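Local coordinates for protein putative laminarinase (Phanerochaete chrysosporium, PDB 2W39) that probably hydrolyses beta-1,3-glucans such as laminarin, as a secreted family 16 glycoside hydrolase of a white-rot fungus, at residues A[102-107]-A[245-250]. Sequence-based numbering, arbitrary orientation.
Sequences AWETDE and NNIIIN. With LGC (D-glucono-1,5-lactone), chain D; BGC (beta-D-glucopyranose), chain B; BGC (beta-D-glucopyranose), chain C.
The indole of Trp103 lies between Ile248 and the sugar bound next to it. Ile248 CB sits over one face, 3.9 Å from the centroid of the five-membered ring, in a CH-pi contact. The opposite face carries the sugar, modelled as the lactone or as the glucose of chain B; the lactone C6 is 3.6 Å above the ring plane. Trp103 CG stands between its own backbone N and carbonyl carbon (chi1 57°), which lays the ring alongside Ile248. Ile248 CG2 lies over the same face as its CB, near Trp103 NE1 and CE2. Trp103 NE1 donates to Asn250 OD1 at 2.8 Å, with an N-H...O angle of 144°. The amide is turned 74° from the ring, and its oxygen lies somewhat out of the ring plane. This bond, with Ile248 and the sugar on the two faces, probably limits rotation of the indole.

Strands 98-105 and 246-253 are antiparallel neighbours in a sheet of the GH16 beta-sandwich, on the side that holds the sugar-binding cleft. Trp103 and Ile248 form a hydrogen-bonded pair, with Ile248 N to Trp103 O at 2.8 Å and nearly straight. Thr105 and Asn246 form the next such pair. Trp103, Thr105, Asn246 and Ile248 share the face of the sheet toward the cleft.

Glu104 and Ile247 lie side by side on the other face. The extended glutamate brings OE2 to 3.4 Å from Ile247 CG1, and the same oxygen is hydrogen-bonded to His83. Beyond the strand, Glu107 meets Ile248 from the opposite direction, with CD 3.9 Å from Ile248 CD1. Its carboxylate forms salt bridges to Arg73 and Arg75. A water donates to Glu107 OE1 and to Asn246 OD1, and accepts from Glu107 N, while Asn246 ND2 is hydrogen-bonded to Ser76 O.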
ATOM      1  N   ALA A 102       0.455  -0.706  -0.501  1.00  4.24           N
ATOM      2  CA  ALA A 102      -0.782  -1.271  -1.066  1.00  4.04           C
ATOM      3  C   ALA A 102      -1.596  -0.048  -1.483  1.00  4.30           C
ATOM      4  O   ALA A 102      -1.838   0.862  -0.677  1.00  4.70           O
ATOM      5  CB  ALA A 102      -1.534  -2.118  -0.046  1.00  4.60           C
ATOM      6  N   TRP A 103      -1.993  -0.003  -2.751  1.00  4.17           N
ATOM      7  CA  TRP A 103      -2.479   1.238  -3.332  1.00  4.32           C
ATOM      8  C   TRP A 103      -3.291   0.954  -4.573  1.00  3.97           C
ATOM      9  O   TRP A 103      -3.386  -0.183  -5.020  1.00  4.75           O
ATOM     10  CB  TRP A 103      -1.294   2.185  -3.582  1.00  4.96           C
ATOM     11  CG  TRP A 103      -0.190   1.679  -4.444  1.00  4.75           C
ATOM     12  CD1 TRP A 103       0.664   0.627  -4.186  1.00  5.08           C
ATOM     13  CD2 TRP A 103       0.304   2.308  -5.626  1.00  5.34           C
ATOM     14  NE1 TRP A 103       1.620   0.538  -5.174  1.00  5.40           N
ATOM     15  CE2 TRP A 103       1.425   1.563  -6.066  1.00  5.90           C
ATOM     16  CE3 TRP A 103      -0.090   3.432  -6.357  1.00  5.65           C
ATOM     17  CZ2 TRP A 103       2.159   1.922  -7.188  1.00  6.53           C
ATOM     18  CZ3 TRP A 103       0.653   3.791  -7.470  1.00  6.13           C
ATOM     19  CH2 TRP A 103       1.751   3.026  -7.878  1.00  7.68           C
ATOM     20  N   GLU A 104      -3.863   2.019  -5.123  1.00  4.77           N
ATOM     21  CA  GLU A 104      -4.582   1.932  -6.397  1.00  5.02           C
ATOM     22  C   GLU A 104      -4.168   3.088  -7.272  1.00  4.56           C
ATOM     23  O   GLU A 104      -3.955   4.210  -6.791  1.00  5.21           O
ATOM     24  CB  GLU A 104      -6.108   1.987  -6.221  1.00  5.11           C
ATOM     25  CG  GLU A 104      -6.647   0.903  -5.332  1.00  5.51           C
ATOM     26  CD  GLU A 104      -8.165   0.871  -5.288  1.00  5.56           C
ATOM     27  OE1 GLU A 104      -8.811   1.803  -5.808  1.00  6.73           O
ATOM     28  OE2 GLU A 104      -8.718  -0.109  -4.718  1.00  5.37           O
ATOM     29  N   THR A 105      -4.066   2.824  -8.570  1.00  5.05           N
ATOM     30  CA  THR A 105      -3.822   3.893  -9.531  1.00  5.61           C
ATOM     31  C   THR A 105      -4.190   3.440 -10.935  1.00  5.71           C
ATOM     32  O   THR A 105      -4.527   2.269 -11.156  1.00  6.12           O
ATOM     33  CB  THR A 105      -2.341   4.364  -9.471  1.00  6.33           C
ATOM     34  OG1 THR A 105      -2.221   5.628 -10.127  1.00  6.67           O
ATOM     35  CG2 THR A 105      -1.410   3.357 -10.142  1.00  6.92           C
ATOM     36  N   ASP A 106      -4.111   4.387 -11.865  1.00  6.63           N
ATOM     37  CA  ASP A 106      -4.112   4.104 -13.283  1.00  7.61           C
ATOM     38  C   ASP A 106      -2.731   4.523 -13.801  1.00  7.06           C
ATOM     39  O   ASP A 106      -2.439   5.721 -13.968  1.00  7.44           O
ATOM     40  CB  ASP A 106      -5.253   4.899 -13.927  1.00  8.50           C
ATOM     41  CG  ASP A 106      -5.396   4.652 -15.399  1.00 10.22           C
ATOM     42  OD1 ASP A 106      -4.452   4.151 -16.021  1.00 10.07           O
ATOM     43  OD2 ASP A 106      -6.484   4.978 -15.952  1.00 11.41           O
ATOM     44  N   GLU A 107      -1.860   3.540 -13.987  1.00  7.56           N
ATOM     45  CA  GLU A 107      -0.489   3.816 -14.394  1.00  8.26           C
ATOM     46  C   GLU A 107      -0.457   4.481 -15.759  1.00  8.61           C
ATOM     47  O   GLU A 107       0.411   5.313 -16.036  1.00 10.84           O
ATOM     48  CB  GLU A 107       0.344   2.536 -14.425  1.00  8.31           C
ATOM     49  CG  GLU A 107       0.610   1.908 -13.061  1.00  7.64           C
ATOM     50  CD  GLU A 107       0.941   0.450 -13.205  1.00  7.03           C
ATOM     51  OE1 GLU A 107       0.054  -0.310 -13.631  1.00  8.99           O
ATOM     52  OE2 GLU A 107       2.093   0.056 -12.928  1.00  8.27           O
ATOM     53  N   ASN A 245      -9.109   2.212 -11.669  1.00  5.73           N
ATOM     54  CA  ASN A 245      -7.780   1.963 -11.112  1.00  5.34           C
ATOM     55  C   ASN A 245      -7.577   0.474 -10.840  1.00  5.13           C
ATOM     56  O   ASN A 245      -8.503  -0.225 -10.437  1.00  5.81           O
ATOM     57  CB  ASN A 245      -7.622   2.694  -9.764  1.00  5.65           C
ATOM     58  CG  ASN A 245      -7.368   4.193  -9.865  1.00  6.52           C
ATOM     59  OD1 ASN A 245      -7.450   4.829 -10.930  1.00 10.05           O
ATOM     60  ND2 ASN A 245      -7.048   4.767  -8.726  1.00  6.00           N
ATOM     61  N   ASN A 246      -6.339   0.026 -11.010  1.00  5.28           N
ATOM     62  CA  ASN A 246      -5.906  -1.293 -10.543  1.00  5.00           C
ATOM     63  C   ASN A 246      -5.473  -1.201  -9.083  1.00  4.89           C
ATOM     64  O   ASN A 246      -5.054  -0.135  -8.615  1.00  5.40           O
ATOM     65  CB  ASN A 246      -4.686  -1.794 -11.334  1.00  5.88           C
ATOM     66  CG  ASN A 246      -4.888  -1.761 -12.838  1.00  5.84           C
ATOM     67  OD1 ASN A 246      -4.730  -0.712 -13.463  1.00  6.73           O
ATOM     68  ND2 ASN A 246      -5.232  -2.910 -13.418  1.00  6.79           N
ATOM     69  N   ILE A 247      -5.538  -2.351  -8.414  1.00  5.09           N
ATOM     70  CA  ILE A 247      -4.941  -2.510  -7.087  1.00  5.04           C
ATOM     71  C   ILE A 247      -3.508  -3.022  -7.257  1.00  4.50           C
ATOM     72  O   ILE A 247      -3.264  -3.964  -8.036  1.00  5.26           O
ATOM     73  CB  ILE A 247      -5.767  -3.512  -6.241  1.00  5.22           C
ATOM     74  CG1 ILE A 247      -7.142  -2.919  -5.933  1.00  6.18           C
ATOM     75  CG2 ILE A 247      -5.018  -3.921  -4.959  1.00  6.41           C
ATOM     76  CD1 ILE A 247      -8.176  -3.915  -5.398  1.00  7.15           C
ATOM     77  N   ILE A 248      -2.571  -2.373  -6.570  1.00  4.28           N
ATOM     78  CA  ILE A 248      -1.149  -2.724  -6.622  1.00  4.93           C
ATOM     79  C   ILE A 248      -0.645  -2.991  -5.211  1.00  4.66           C
ATOM     80  O   ILE A 248      -0.962  -2.246  -4.276  1.00  4.63           O
ATOM     81  CB  ILE A 248      -0.313  -1.616  -7.322  1.00  5.55           C
ATOM     82  CG1 ILE A 248      -0.850  -1.383  -8.743  1.00  6.35           C
ATOM     83  CG2 ILE A 248       1.190  -1.992  -7.350  1.00  5.63           C
ATOM     84  CD1 ILE A 248      -0.169  -0.247  -9.485  1.00  7.31           C
ATOM     85  N   ILE A 249       0.132  -4.060  -5.060  1.00  4.37           N
ATOM     86  CA  ILE A 249       0.814  -4.365  -3.805  1.00  4.92           C
ATOM     87  C   ILE A 249       2.272  -4.631  -4.145  1.00  4.88           C
ATOM     88  O   ILE A 249       2.562  -5.456  -5.013  1.00  5.05           O
ATOM     89  CB  ILE A 249       0.201  -5.575  -3.062  1.00  4.66           C
ATOM     90  CG1 ILE A 249      -1.305  -5.377  -2.869  1.00  5.54           C
ATOM     91  CG2 ILE A 249       0.923  -5.782  -1.734  1.00  6.27           C
ATOM     92  CD1 ILE A 249      -2.036  -6.644  -2.396  1.00  6.97           C
ATOM     93  N   ASN A 250       3.193  -3.911  -3.503  1.00  4.52           N
ATOM     94  CA  ASN A 250       4.600  -3.982  -3.905  1.00  4.50           C
ATOM     95  C   ASN A 250       5.543  -3.782  -2.748  1.00  4.18           C
ATOM     96  O   ASN A 250       5.144  -3.366  -1.658  1.00  4.31           O
ATOM     97  CB  ASN A 250       4.915  -2.945  -5.009  1.00  5.14           C
ATOM     98  CG  ASN A 250       4.890  -1.533  -4.484  1.00  4.98           C
ATOM     99  OD1 ASN A 250       3.814  -0.952  -4.314  1.00  6.52           O
ATOM    100  ND2 ASN A 250       6.065  -0.978  -4.176  1.00  5.63           N
TER
HETATM  101  C1  LGC D1301       3.328   7.207  -4.357  0.50 11.86           C
HETATM  102  C2  LGC D1301       3.889   7.497  -5.717  0.50 11.11           C
HETATM  103  O5  LGC D1301       3.032   5.853  -3.889  0.50 10.49           O
HETATM  104  O1  LGC D1301       3.116   8.131  -3.588  0.50 14.26           O
HETATM  105  O2  LGC D1301       3.071   8.464  -6.403  0.50 10.42           O
HETATM  106  C3  LGC D1301       4.044   6.206  -6.530  0.50  9.52           C
HETATM  107  O3  LGC D1301       4.981   6.411  -7.601  0.50 10.31           O
HETATM  108  C4  LGC D1301       4.506   5.066  -5.622  0.50  8.81           C
HETATM  109  O4  LGC D1301       4.912   3.931  -6.381  0.50  6.75           O
HETATM  110  C5  LGC D1301       3.333   4.718  -4.713  0.50  8.85           C
HETATM  111  C6  LGC D1301       3.551   3.520  -3.793  0.50  7.31           C
HETATM  112  O6  LGC D1301       4.728   3.656  -2.983  0.50  5.65           O
HETATM  113  C2  BGC B   1       4.041   7.467  -5.292  0.50 18.32           C
HETATM  114  C3  BGC B   1       4.034   6.333  -6.321  0.50 17.87           C
HETATM  115  C4  BGC B   1       4.516   5.063  -5.641  0.50 18.15           C
HETATM  116  C5  BGC B   1       3.444   4.672  -4.635  0.50 18.26           C
HETATM  117  C6  BGC B   1       3.769   3.347  -3.958  0.50 18.06           C
HETATM  118  C1  BGC B   1       3.571   7.075  -3.876  0.50 18.30           C
HETATM  119  O1  BGC B   1       4.541   7.528  -2.913  0.50 15.68           O
HETATM  120  O2  BGC B   1       3.238   8.556  -5.775  0.50 19.09           O
HETATM  121  O3  BGC B   1       4.855   6.663  -7.456  0.50 16.29           O
HETATM  122  O4  BGC B   1       4.718   4.014  -6.587  0.50 18.48           O
HETATM  123  O5  BGC B   1       3.300   5.681  -3.622  0.50 19.12           O
HETATM  124  O6  BGC B   1       4.700   3.566  -2.891  0.50 16.81           O
HETATM  125  C2  BGC C   2       5.623   7.564  -9.535  1.00 14.05           C
HETATM  126  C3  BGC C   2       5.107   7.977 -10.909  1.00 14.21           C
HETATM  127  C4  BGC C   2       4.361   6.846 -11.612  1.00 14.36           C
HETATM  128  C5  BGC C   2       3.287   6.258 -10.691  1.00 13.98           C
HETATM  129  C6  BGC C   2       2.615   5.018 -11.280  1.00 13.01           C
HETATM  130  C1  BGC C   2       4.484   6.978  -8.709  1.00 13.58           C
HETATM  131  O2  BGC C   2       6.152   8.720  -8.872  1.00 15.92           O
HETATM  132  O3  BGC C   2       6.205   8.395 -11.729  1.00 16.70           O
HETATM  133  O4  BGC C   2       3.757   7.356 -12.812  1.00 15.85           O
HETATM  134  O5  BGC C   2       3.894   5.897  -9.445  1.00 13.24           O
HETATM  135  O6  BGC C   2       3.507   3.888 -11.291  1.00 11.16           O
HETATM  136  O   HOH W   1      -2.451   0.766 -13.770  1.00 10.63           O